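Local structure of putative xanthine dehydrogenase YAGS fad-binding subunit (Escherichia coli, 5G5G) at residues 605-610 against 666-671; 410-415 against 588-593; 630-635 against 693-698; 434-439 against 699-704. The protein probably serves as the large, molybdenum-binding catalytic subunit of a periplasmic aldehyde oxidase, holding a dioxothiomolybdenum ion and pterin cytosine dinucleotide. All blocks are in the same frame, centred on the assembly; numbering follows the deposited sequence.

Overall arrangement
Contacts 1, 2 and 4 share one mixed sheet, in which strands 429-441, 584-596, 602-612 and 669-674 lie next to one another in that order. Contact 1 pairs the last two; contact 2 sets the end of helix 401-412 on one face, and contact 4 lays helix 698-710 against the other. Contact 3, its centre about 9 Å from that of contact 4, joins helix 619-638 to the turn that starts helix 698-710, and comes nearest the cofactors: the M632 side chain is about 7 Å from the pterin cytosine dinucleotide and that of L695 about 8 Å from the molybdenum ion. Q670, in contact 1, is about 12 Å from an iron-sulfur cluster.

Contact 1 (605-610 against 666-671)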
loop_
_atom_site.group_PDB
_atom_site.type_symbol
_atom_site.label_atom_id
_atom_site.label_comp_id
_atom_site.label_asym_id
_atom_site.label_seq_id
_atom_site.Cartn_x
_atom_site.Cartn_y
_atom_site.Cartn_z
ATOM N N ARG C 605 -11.516 -16.080 -2.993
ATOM C CA ARG C 605 -11.547 -17.314 -2.229
ATOM C C ARG C 605 -10.328 -18.208 -2.324
ATOM O O ARG C 605 -9.991 -18.848 -1.327
ATOM C CB ARG C 605 -12.767 -18.126 -2.591
ATOM C CG ARG C 605 -14.046 -17.426 -2.129
ATOM C CD ARG C 605 -15.267 -17.887 -2.899
ATOM N NE ARG C 605 -15.590 -19.300 -2.659
ATOM C CZ ARG C 605 -16.484 -19.759 -1.775
ATOM N NH1 ARG C 605 -17.174 -18.942 -1.018
ATOM N NH2 ARG C 605 -16.708 -21.062 -1.696
ATOM N N ARG C 606 -9.666 -18.236 -3.486
ATOM C CA ARG C 606 -8.519 -19.072 -3.728
ATOM C C ARG C 606 -7.791 -18.512 -4.940
ATOM O O ARG C 606 -8.444 -18.093 -5.912
ATOM C CB ARG C 606 -9.026 -20.480 -4.006
ATOM C CG ARG C 606 -7.974 -21.538 -4.079
ATOM C CD ARG C 606 -8.669 -22.909 -3.991
ATOM N NE ARG C 606 -9.869 -23.095 -4.838
ATOM C CZ ARG C 606 -9.950 -23.894 -5.916
ATOM N NH1 ARG C 606 -8.913 -24.574 -6.354
ATOM N NH2 ARG C 606 -11.078 -24.036 -6.572
ATOM N N MET C 607 -6.453 -18.484 -4.864
ATOM C CA MET C 607 -5.618 -18.116 -6.016
ATOM C C MET C 607 -4.485 -19.097 -6.206
ATOM O O MET C 607 -3.870 -19.511 -5.227
ATOM C CB MET C 607 -5.050 -16.702 -5.834
ATOM C CG MET C 607 -6.091 -15.648 -5.562
ATOM S SD MET C 607 -5.288 -14.044 -5.270
ATOM C CE MET C 607 -4.760 -13.629 -6.906
ATOM N N LEU C 608 -4.243 -19.450 -7.475
ATOM C CA LEU C 608 -3.110 -20.272 -7.877
ATOM C C LEU C 608 -2.359 -19.546 -8.984
ATOM O O LEU C 608 -2.969 -19.065 -9.930
ATOM C CB LEU C 608 -3.530 -21.650 -8.360
ATOM C CG LEU C 608 -2.435 -22.530 -8.980
ATOM C CD1 LEU C 608 -1.376 -22.908 -7.961
ATOM C CD2 LEU C 608 -3.045 -23.780 -9.605
ATOM N N ALA C 609 -1.049 -19.450 -8.866
ATOM C CA ALA C 609 -0.175 -19.015 -9.972
ATOM C C ALA C 609 0.800 -20.151 -10.322
ATOM O O ALA C 609 1.504 -20.660 -9.443
ATOM C CB ALA C 609 0.614 -17.793 -9.586
ATOM N N VAL C 610 0.865 -20.504 -11.597
ATOM C CA VAL C 610 1.877 -21.394 -12.076
ATOM C C VAL C 610 2.815 -20.599 -13.008
ATOM O O VAL C 610 2.384 -20.064 -14.034
ATOM C CB VAL C 610 1.284 -22.630 -12.790
ATOM C CG1 VAL C 610 2.393 -23.583 -13.206
ATOM C CG2 VAL C 610 0.243 -23.374 -11.909
ATOM N N ASP C 666 -8.599 -9.466 3.290
ATOM C CA ASP C 666 -8.837 -9.689 1.869
ATOM C C ASP C 666 -8.159 -10.968 1.312
ATOM O O ASP C 666 -8.504 -11.391 0.214
ATOM C CB ASP C 666 -8.262 -8.514 1.052
ATOM C CG ASP C 666 -9.031 -7.228 1.242
ATOM O OD1 ASP C 666 -10.295 -7.284 1.177
ATOM O OD2 ASP C 666 -8.371 -6.161 1.479
ATOM N N ILE C 667 -7.204 -11.553 2.037
ATOM C CA ILE C 667 -6.268 -12.467 1.423
ATOM C C ILE C 667 -6.745 -13.887 1.561
ATOM O O ILE C 667 -6.949 -14.338 2.662
ATOM C CB ILE C 667 -4.848 -12.369 2.039
ATOM C CG1 ILE C 667 -4.391 -10.908 2.093
ATOM C CG2 ILE C 667 -3.862 -13.233 1.212
ATOM C CD1 ILE C 667 -4.436 -10.199 0.758
ATOM N N PRO C 668 -6.884 -14.609 0.434
ATOM C CA PRO C 668 -7.299 -15.995 0.400
ATOM C C PRO C 668 -6.087 -16.888 0.498
ATOM O O PRO C 668 -4.922 -16.421 0.646
ATOM C CB PRO C 668 -7.907 -16.131 -0.973
ATOM C CG PRO C 668 -7.052 -15.278 -1.801
ATOM C CD PRO C 668 -6.642 -14.107 -0.920
ATOM N N LYS C 669 -6.389 -18.185 0.414
ATOM C CA LYS C 669 -5.360 -19.161 0.159
ATOM C C LYS C 669 -4.664 -18.752 -1.140
ATOM O O LYS C 669 -5.340 -18.515 -2.140
ATOM C CB LYS C 669 -6.034 -20.523 0.035
ATOM C CG LYS C 669 -5.193 -21.704 -0.387
ATOM C CD LYS C 669 -6.153 -22.909 -0.490
ATOM C CE LYS C 669 -6.091 -23.613 -1.813
ATOM N NZ LYS C 669 -4.814 -24.366 -1.791
ATOM N N GLN C 670 -3.338 -18.656 -1.100
ATOM C CA GLN C 670 -2.511 -18.336 -2.297
ATOM C C GLN C 670 -1.437 -19.420 -2.521
ATOM O O GLN C 670 -0.539 -19.600 -1.683
ATOM C CB GLN C 670 -1.861 -16.987 -2.157
ATOM C CG GLN C 670 -2.850 -15.840 -2.103
ATOM C CD GLN C 670 -2.174 -14.494 -1.794
ATOM O OE1 GLN C 670 -1.211 -14.398 -0.998
ATOM N NE2 GLN C 670 -2.693 -13.460 -2.396
ATOM N N GLU C 671 -1.539 -20.128 -3.639
ATOM C CA GLU C 671 -0.597 -21.206 -3.992
ATOM C C GLU C 671 0.216 -20.822 -5.215
ATOM O O GLU C 671 -0.264 -20.141 -6.100
ATOM C CB GLU C 671 -1.316 -22.510 -4.249
ATOM C CG GLU C 671 -2.045 -23.034 -3.017
ATOM C CD GLU C 671 -1.087 -23.475 -1.902
ATOM O OE1 GLU C 671 0.031 -23.983 -2.236
ATOM O OE2 GLU C 671 -1.450 -23.279 -0.691
HETATM O O HOH W 1 -8.833 -19.212 1.253
#
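Strand 605-610 runs parallel to 669-671, with M607 opposite Q670 and L608 opposite E671, the short axes 4.8 Å apart and 10° from aligned, and three backbone bonds tie them: M607 N to K669 O (2.9 Å), E671 N to M607 O (2.9 Å) and A609 N to E671 O (3.0 Å). Where the pairing begins, the gap is too wide for a direct bond, and a water donates to R605 O while accepting from K669 N. Here P668 CB presses on R605 O at 3.4 Å. Strand 602-612, helix 619-638 and strand 669-674 make a beta-alpha-beta crossover, and the side chains of M607, P668 and Q670 all face that helix. M607 CG meets P668 CG at 3.9 Å, its sulfur lying beside the Q670 amide, whose NE2 is bonded to T631 OG1. On the other face R606 and K669 run alongside each other, R606 CD to K669 CE 3.4 Å. With CG anti to the backbone N (chi1 -171°), the R606 chain follows K669 and then bends at chi3, taking the guanidinium to E592 and F412 O; K669 NZ turns instead to E671 OE2 in a long salt bridge. R605 and R606 both sit opposite E592 as a classic beta bulge. Next along this face, L608 CD1 rests on E671 CB at 3.7 Å.

Contact 2 (410-415 against 588-593)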
loop_
_atom_site.group_PDB
_atom_site.type_symbol
_atom_site.label_atom_id
_atom_site.label_comp_id
_atom_site.label_asym_id
_atom_site.label_seq_id
_atom_site.Cartn_x
_atom_site.Cartn_y
_atom_site.Cartn_z
ATOM N N ASP C 410 -5.090 -28.520 -13.710
ATOM C CA ASP C 410 -5.121 -29.799 -12.966
ATOM C C ASP C 410 -5.104 -29.574 -11.451
ATOM O O ASP C 410 -5.897 -30.155 -10.733
ATOM C CB ASP C 410 -3.947 -30.727 -13.392
ATOM C CG ASP C 410 -4.109 -31.315 -14.832
ATOM O OD1 ASP C 410 -5.188 -31.205 -15.450
ATOM O OD2 ASP C 410 -3.128 -31.913 -15.357
ATOM N N LYS C 411 -4.178 -28.761 -10.974
ATOM C CA LYS C 411 -4.045 -28.507 -9.553
ATOM C C LYS C 411 -5.253 -27.772 -9.002
ATOM O O LYS C 411 -5.702 -28.074 -7.904
ATOM C CB LYS C 411 -2.802 -27.663 -9.264
ATOM C CG LYS C 411 -2.626 -27.271 -7.822
ATOM C CD LYS C 411 -2.325 -28.458 -6.908
ATOM C CE LYS C 411 -2.168 -28.062 -5.426
ATOM N NZ LYS C 411 -1.433 -26.781 -5.284
ATOM N N PHE C 412 -5.749 -26.799 -9.761
ATOM C CA PHE C 412 -6.868 -25.944 -9.309
ATOM C C PHE C 412 -8.197 -26.619 -9.327
ATOM O O PHE C 412 -9.089 -26.160 -8.675
ATOM C CB PHE C 412 -6.924 -24.728 -10.220
ATOM C CG PHE C 412 -7.884 -23.648 -9.796
ATOM C CD1 PHE C 412 -7.565 -22.755 -8.803
ATOM C CD2 PHE C 412 -9.090 -23.478 -10.503
ATOM C CE1 PHE C 412 -8.448 -21.693 -8.489
ATOM C CE2 PHE C 412 -9.950 -22.411 -10.226
ATOM C CZ PHE C 412 -9.621 -21.519 -9.213
ATOM N N GLY C 413 -8.331 -27.666 -10.141
ATOM C CA GLY C 413 -9.598 -28.312 -10.362
ATOM C C GLY C 413 -10.459 -27.505 -11.310
ATOM O O GLY C 413 -11.689 -27.378 -11.098
ATOM N N TRP C 414 -9.840 -27.042 -12.401
ATOM C CA TRP C 414 -10.532 -26.222 -13.380
ATOM C C TRP C 414 -11.744 -26.908 -14.004
ATOM O O TRP C 414 -12.757 -26.261 -14.293
ATOM C CB TRP C 414 -9.555 -25.797 -14.474
ATOM C CG TRP C 414 -10.148 -24.986 -15.518
ATOM C CD1 TRP C 414 -10.430 -25.378 -16.776
ATOM C CD2 TRP C 414 -10.560 -23.626 -15.406
ATOM N NE1 TRP C 414 -10.957 -24.316 -17.484
ATOM C CE2 TRP C 414 -11.063 -23.234 -16.662
ATOM C CE3 TRP C 414 -10.517 -22.675 -14.370
ATOM C CZ2 TRP C 414 -11.560 -21.938 -16.898
ATOM C CZ3 TRP C 414 -11.001 -21.379 -14.627
ATOM C CH2 TRP C 414 -11.504 -21.037 -15.859
ATOM N N LYS C 415 -11.648 -28.213 -14.227
ATOM C CA LYS C 415 -12.781 -28.898 -14.811
ATOM C C LYS C 415 -14.048 -28.898 -13.952
ATOM O O LYS C 415 -15.133 -29.169 -14.450
ATOM C CB LYS C 415 -12.375 -30.289 -15.303
ATOM C CG LYS C 415 -11.412 -30.166 -16.492
ATOM C CD LYS C 415 -11.448 -31.335 -17.450
ATOM C CE LYS C 415 -10.512 -31.128 -18.623
ATOM N NZ LYS C 415 -9.126 -31.581 -18.269
ATOM N N GLY C 588 0.317 -18.956 -15.590
ATOM C CA GLY C 588 -1.099 -19.226 -15.648
ATOM C C GLY C 588 -1.679 -18.927 -14.272
ATOM O O GLY C 588 -1.193 -19.439 -13.255
ATOM N N HIS C 589 -2.659 -18.033 -14.241
ATOM C CA HIS C 589 -3.329 -17.594 -13.038
ATOM C C HIS C 589 -4.740 -18.087 -12.982
ATOM O O HIS C 589 -5.504 -17.869 -13.948
ATOM C CB HIS C 589 -3.373 -16.076 -12.998
ATOM C CG HIS C 589 -2.044 -15.447 -12.775
ATOM N ND1 HIS C 589 -1.369 -15.547 -11.577
ATOM C CD2 HIS C 589 -1.232 -14.773 -13.612
ATOM C CE1 HIS C 589 -0.219 -14.915 -11.676
ATOM N NE2 HIS C 589 -0.106 -14.445 -12.902
ATOM N N PHE C 590 -5.090 -18.740 -11.865
ATOM C CA PHE C 590 -6.409 -19.380 -11.672
ATOM C C PHE C 590 -6.998 -18.853 -10.372
ATOM O O PHE C 590 -6.297 -18.855 -9.354
ATOM C CB PHE C 590 -6.297 -20.920 -11.597
ATOM C CG PHE C 590 -5.922 -21.561 -12.878
ATOM C CD1 PHE C 590 -4.581 -21.615 -13.262
ATOM C CD2 PHE C 590 -6.901 -22.087 -13.743
ATOM C CE1 PHE C 590 -4.227 -22.189 -14.471
ATOM C CE2 PHE C 590 -6.540 -22.714 -14.919
ATOM C CZ PHE C 590 -5.187 -22.728 -15.316
ATOM N N VAL C 591 -8.212 -18.303 -10.416
ATOM C CA VAL C 591 -8.830 -17.654 -9.268
ATOM C C VAL C 591 -10.253 -18.114 -9.052
ATOM O O VAL C 591 -11.012 -18.306 -10.022
ATOM C CB VAL C 591 -8.881 -16.109 -9.478
ATOM C CG1 VAL C 591 -9.650 -15.451 -8.357
ATOM C CG2 VAL C 591 -7.479 -15.555 -9.628
ATOM N N GLU C 592 -10.612 -18.290 -7.786
ATOM C CA GLU C 592 -11.992 -18.490 -7.393
ATOM C C GLU C 592 -12.426 -17.276 -6.592
ATOM O O GLU C 592 -11.689 -16.855 -5.647
ATOM C CB GLU C 592 -12.144 -19.805 -6.595
ATOM C CG GLU C 592 -13.556 -20.075 -6.078
ATOM C CD GLU C 592 -13.624 -21.319 -5.202
ATOM O OE1 GLU C 592 -13.305 -22.411 -5.659
ATOM O OE2 GLU C 592 -14.049 -21.208 -4.049
ATOM N N VAL C 593 -13.561 -16.670 -6.961
ATOM C CA VAL C 593 -14.069 -15.518 -6.235
ATOM C C VAL C 593 -15.455 -15.768 -5.715
ATOM O O VAL C 593 -16.186 -16.645 -6.240
ATOM C CB VAL C 593 -14.196 -14.245 -7.083
ATOM C CG1 VAL C 593 -12.847 -13.869 -7.560
ATOM C CG2 VAL C 593 -15.166 -14.456 -8.257
#
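An aromatic cluster of F412, W414 and F590 seats the C-terminal end of helix 401-412 on the mixed sheet, against strand 584-596. G413, with positive phi, breaks the helix between two of these residues, and both F412 and W414 still point at the strand. The F412 ring lies over the strand backbone: F590 CB sits above the middle of one face, 3.6 Å from the ring centroid and 14° off its normal, a CH-pi contact. With CG anti to the backbone N (chi1 -172°), the ring reaches on along the strand until F412 CZ is 3.5 Å from V591 C, and the backbone N of E592 lies at its edge, in the ring plane. The F412 and F590 rings themselves are inclined, neither stacked nor edge-to-face, with centroids 5.6 Å apart. On the opposite face of F412 the guanidinium of R606 makes a cation-pi contact, so the ring is sandwiched between a charge and a methylene. Beyond the ring edge, the E592 carboxylate accepts a bond from H433 NE2. W414 is met by the edge of the F590 ring, which points at the face of the indole's six-membered ring in an offset edge-to-face pair, planes at 73° and centroids 5.7 Å apart. Indole NE1 is bonded to D375 OD2, and the closest atoms of the two rings are W414 CE3 and F590 CD2, at 3.7 Å.

Contact 3 (630-635 against 693-698); sequences MTMGMG and LGLCGV
Apolar contacts carry this junction: CD1 of L695 and the methyls of V698 press on helix 619-638 at G633 and M630, and no hydrogen bond crosses between the two segments. With no side chain at G633, its CA comes within 5.3 Å of V698 CA. One methyl of V698, CG1, is anti to the backbone N (chi1 170°) and reaches G633 CA at 3.7 Å; it also lies 3.7 Å from M630 O. V698 CG2 faces M630 more loosely, 4.4 Å from M630 CG. Three residues earlier, L695 CD1 lies against the helix backbone, 3.3 Å from G633 N and 3.9 Å from M632 C. The M632 side chain leads away from the turn, onto F242 and R350, the latter lining the molybdenum pocket.

Hydrogen bonds act within each partner instead. M630 O, beside the V698 methyl, already accepts M634 N at 2.9 Å as part of the helix. On the turn, C696 N bonds to L693 O, and V698 N reaches L695 O at 3.2 Å. Between these last two, G697, with positive phi, takes the N-cap position just before helix 698-710. Just past the junction, S699 OG bonds G633 O and adds a polar tie between the helices. E692, directly before the turn, belongs to the molybdenum pocket. Because the contact itself is made of methyls laid on helix backbone whose M630 O is already bonded within the helix, shape rather than bond direction sets the fit.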
loop_
_atom_site.group_PDB
_atom_site.type_symbol
_atom_site.label_atom_id
_atom_site.label_comp_id
_atom_site.label_asym_id
_atom_site.label_seq_id
_atom_site.Cartn_x
_atom_site.Cartn_y
_atom_site.Cartn_z
ATOM N N MET C 630 0.437 -11.413 -6.587
ATOM C CA MET C 630 -0.981 -11.841 -6.543
ATOM C C MET C 630 -1.838 -10.851 -5.717
ATOM O O MET C 630 -2.907 -10.414 -6.167
ATOM C CB MET C 630 -1.148 -13.259 -6.023
ATOM C CG MET C 630 -0.605 -14.308 -7.032
ATOM S SD MET C 630 -0.114 -15.881 -6.257
ATOM C CE MET C 630 -1.693 -16.572 -5.936
ATOM N N THR C 631 -1.320 -10.459 -4.553
ATOM C CA THR C 631 -1.972 -9.476 -3.726
ATOM C C THR C 631 -2.092 -8.118 -4.393
ATOM O O THR C 631 -3.177 -7.513 -4.390
ATOM C CB THR C 631 -1.207 -9.409 -2.381
ATOM O OG1 THR C 631 -1.204 -10.745 -1.813
ATOM C CG2 THR C 631 -1.881 -8.404 -1.484
ATOM N N MET C 632 -1.024 -7.647 -5.038
ATOM C CA MET C 632 -1.080 -6.364 -5.734
ATOM C C MET C 632 -2.048 -6.407 -6.937
ATOM O O MET C 632 -2.756 -5.429 -7.221
ATOM C CB MET C 632 0.343 -5.977 -6.148
ATOM C CG MET C 632 0.471 -4.593 -6.666
ATOM S SD MET C 632 2.252 -4.162 -6.742
ATOM C CE MET C 632 2.639 -3.774 -5.072
ATOM N N GLY C 633 -2.142 -7.563 -7.576
ATOM C CA GLY C 633 -3.129 -7.778 -8.619
ATOM C C GLY C 633 -4.562 -7.813 -8.116
ATOM O O GLY C 633 -5.501 -7.401 -8.823
ATOM N N MET C 634 -4.766 -8.374 -6.939
ATOM C CA MET C 634 -6.082 -8.284 -6.283
ATOM C C MET C 634 -6.442 -6.807 -6.097
ATOM O O MET C 634 -7.601 -6.410 -6.325
ATOM C CB MET C 634 -6.120 -9.014 -4.948
ATOM C CG MET C 634 -7.539 -9.285 -4.460
ATOM S SD MET C 634 -7.676 -9.785 -2.749
ATOM C CE MET C 634 -6.667 -11.252 -2.742
ATOM N N GLY C 635 -5.470 -6.011 -5.657
ATOM C CA GLY C 635 -5.697 -4.564 -5.499
ATOM C C GLY C 635 -6.193 -3.899 -6.782
ATOM O O GLY C 635 -7.229 -3.202 -6.825
ATOM N N LEU C 693 6.519 -10.640 -13.539
ATOM C CA LEU C 693 5.710 -11.731 -14.091
ATOM C C LEU C 693 4.557 -12.086 -13.152
ATOM O O LEU C 693 3.427 -12.289 -13.580
ATOM C CB LEU C 693 6.585 -12.961 -14.339
ATOM C CG LEU C 693 5.762 -14.202 -14.727
ATOM C CD1 LEU C 693 5.094 -14.044 -16.095
ATOM C CD2 LEU C 693 6.695 -15.409 -14.670
ATOM N N GLY C 694 4.850 -12.115 -11.857
ATOM C CA GLY C 694 3.869 -12.551 -10.891
ATOM C C GLY C 694 2.602 -11.785 -10.928
ATOM O O GLY C 694 1.558 -12.314 -10.522
ATOM N N LEU C 695 2.693 -10.494 -11.259
ATOM C CA LEU C 695 1.514 -9.634 -11.359
ATOM C C LEU C 695 0.700 -9.780 -12.667
ATOM O O LEU C 695 -0.483 -9.515 -12.718
ATOM C CB LEU C 695 1.965 -8.172 -11.219
ATOM C CG LEU C 695 0.928 -7.088 -11.293
ATOM C CD1 LEU C 695 -0.110 -7.278 -10.212
ATOM C CD2 LEU C 695 1.546 -5.705 -11.134
ATOM N N CYS C 696 1.402 -10.125 -13.727
ATOM C CA CYS C 696 0.891 -10.137 -15.079
ATOM C C CYS C 696 -0.203 -11.156 -15.251
ATOM O O CYS C 696 0.033 -12.361 -15.037
ATOM C CB CYS C 696 2.025 -10.447 -16.018
ATOM S SG CYS C 696 3.286 -9.100 -16.061
ATOM N N GLY C 697 -1.397 -10.684 -15.629
ATOM C CA GLY C 697 -2.551 -11.552 -15.753
ATOM C C GLY C 697 -3.427 -11.762 -14.518
ATOM O O GLY C 697 -4.550 -12.245 -14.637
ATOM N N VAL C 698 -2.964 -11.363 -13.340
ATOM C CA VAL C 698 -3.707 -11.647 -12.122
ATOM C C VAL C 698 -5.077 -10.955 -12.125
ATOM O O VAL C 698 -6.107 -11.575 -11.823
ATOM C CB VAL C 698 -2.928 -11.206 -10.840
ATOM C CG1 VAL C 698 -3.809 -11.276 -9.602
ATOM C CG2 VAL C 698 -1.670 -12.095 -10.650
#

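Contact 4 (434-439 against 699-704)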
loop_
_atom_site.group_PDB
_atom_site.type_symbol
_atom_site.label_atom_id
_atom_site.label_comp_id
_atom_site.label_asym_id
_atom_site.label_seq_id
_atom_site.Cartn_x
_atom_site.Cartn_y
_atom_site.Cartn_z
ATOM N N GLY C 434 -12.064 -18.240 -12.708
ATOM C CA GLY C 434 -11.475 -17.535 -13.854
ATOM C C GLY C 434 -10.027 -17.891 -14.066
ATOM O O GLY C 434 -9.318 -18.292 -13.131
ATOM N N VAL C 435 -9.581 -17.724 -15.319
ATOM C CA VAL C 435 -8.210 -17.926 -15.666
ATOM C C VAL C 435 -7.703 -16.807 -16.530
ATOM O O VAL C 435 -8.479 -16.194 -17.286
ATOM C CB VAL C 435 -8.024 -19.282 -16.408
ATOM C CG1 VAL C 435 -8.824 -19.307 -17.720
ATOM C CG2 VAL C 435 -6.567 -19.625 -16.644
ATOM N N ALA C 436 -6.394 -16.583 -16.442
ATOM C CA ALA C 436 -5.690 -15.691 -17.385
ATOM C C ALA C 436 -4.233 -16.116 -17.511
ATOM O O ALA C 436 -3.662 -16.742 -16.585
ATOM C CB ALA C 436 -5.763 -14.231 -16.944
ATOM N N ALA C 437 -3.610 -15.715 -18.624
ATOM C CA ALA C 437 -2.190 -15.871 -18.847
ATOM C C ALA C 437 -1.434 -14.639 -18.357
ATOM O O ALA C 437 -1.943 -13.518 -18.414
ATOM C CB ALA C 437 -1.909 -16.055 -20.314
ATOM N N GLY C 438 -0.210 -14.888 -17.899
ATOM C CA GLY C 438 0.787 -13.889 -17.674
ATOM C C GLY C 438 1.974 -14.036 -18.614
ATOM O O GLY C 438 2.293 -15.116 -19.077
ATOM N N PHE C 439 2.626 -12.920 -18.875
ATOM C CA PHE C 439 3.698 -12.791 -19.835
ATOM C C PHE C 439 4.525 -11.599 -19.429
ATOM O O PHE C 439 3.967 -10.527 -19.160
ATOM C CB PHE C 439 3.114 -12.545 -21.221
ATOM C CG PHE C 439 4.159 -12.270 -22.284
ATOM C CD1 PHE C 439 4.805 -13.331 -22.881
ATOM C CD2 PHE C 439 4.589 -10.954 -22.560
ATOM C CE1 PHE C 439 5.808 -13.110 -23.830
ATOM C CE2 PHE C 439 5.627 -10.709 -23.470
ATOM C CZ PHE C 439 6.214 -11.809 -24.104
ATOM N N SER C 699 -5.075 -9.672 -12.428
ATOM C CA SER C 699 -6.302 -8.894 -12.313
ATOM C C SER C 699 -7.359 -9.405 -13.299
ATOM O O SER C 699 -8.547 -9.439 -12.985
ATOM C CB SER C 699 -6.020 -7.403 -12.567
ATOM O OG SER C 699 -5.121 -6.945 -11.580
ATOM N N ALA C 700 -6.924 -9.770 -14.501
ATOM C CA ALA C 700 -7.913 -10.287 -15.447
ATOM C C ALA C 700 -8.438 -11.651 -15.022
ATOM O O ALA C 700 -9.596 -11.978 -15.279
ATOM C CB ALA C 700 -7.352 -10.409 -16.836
ATOM N N ALA C 701 -7.595 -12.497 -14.434
ATOM C CA ALA C 701 -8.122 -13.769 -13.911
ATOM C C ALA C 701 -9.216 -13.509 -12.877
ATOM O O ALA C 701 -10.245 -14.140 -12.936
ATOM C CB ALA C 701 -7.043 -14.629 -13.321
ATOM N N ILE C 702 -9.046 -12.492 -12.011
ATOM C CA ILE C 702 -10.115 -12.112 -11.094
ATOM C C ILE C 702 -11.376 -11.583 -11.823
ATOM O O ILE C 702 -12.506 -11.959 -11.502
ATOM C CB ILE C 702 -9.570 -11.093 -10.079
ATOM C CG1 ILE C 702 -8.453 -11.775 -9.263
ATOM C CG2 ILE C 702 -10.687 -10.522 -9.182
ATOM C CD1 ILE C 702 -7.659 -10.761 -8.453
ATOM N N ALA C 703 -11.192 -10.673 -12.760
ATOM C CA ALA C 703 -12.311 -10.182 -13.570
ATOM C C ALA C 703 -13.087 -11.310 -14.266
ATOM O O ALA C 703 -14.322 -11.326 -14.211
ATOM C CB ALA C 703 -11.826 -9.183 -14.621
ATOM N N ASN C 704 -12.357 -12.257 -14.864
ATOM C CA ASN C 704 -12.954 -13.372 -15.543
ATOM C C ASN C 704 -13.735 -14.272 -14.541
ATOM O O ASN C 704 -14.769 -14.825 -14.875
ATOM C CB ASN C 704 -11.890 -14.136 -16.266
ATOM C CG ASN C 704 -11.320 -13.371 -17.494
ATOM O OD1 ASN C 704 -11.931 -12.461 -18.024
ATOM N ND2 ASN C 704 -10.184 -13.793 -17.948
#
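G434 lies hard against A701 and N704 where strand 429-441 meets helix 698-710, the short axes 5.8 Å apart and running nearly antiparallel at 153°. At this tight crossing the glycine brings main chain to main chain: G434 CA is 3.7 Å from A701 O and 4.0 Å from N704 C. A436 belongs to it too, its CB 3.6 Å from A701 N. One polar bond reinforces the packing. N704 ND2 donates to V435 O at 3.0 Å, the N-H pointing fairly straight (158°); the oxygen lies in the amide plane, while the donor is tilted 28° from the carbonyl plane. The same ND2 also bonds E362 O of helix 354-372, which fixes the amide's rotation.

The looser side, still buried, starts where A436 CB meets A700 CB at 4.1 Å; from A437 to F439 the strand no longer touches this part of the helix. The V435 side chain points to the other face, onto W414 and F590. Small residues at the crossing thus let helix 698-710 lie close on one face of the mixed sheet, a layered alpha/beta packing within the molybdopterin-binding part of the subunit.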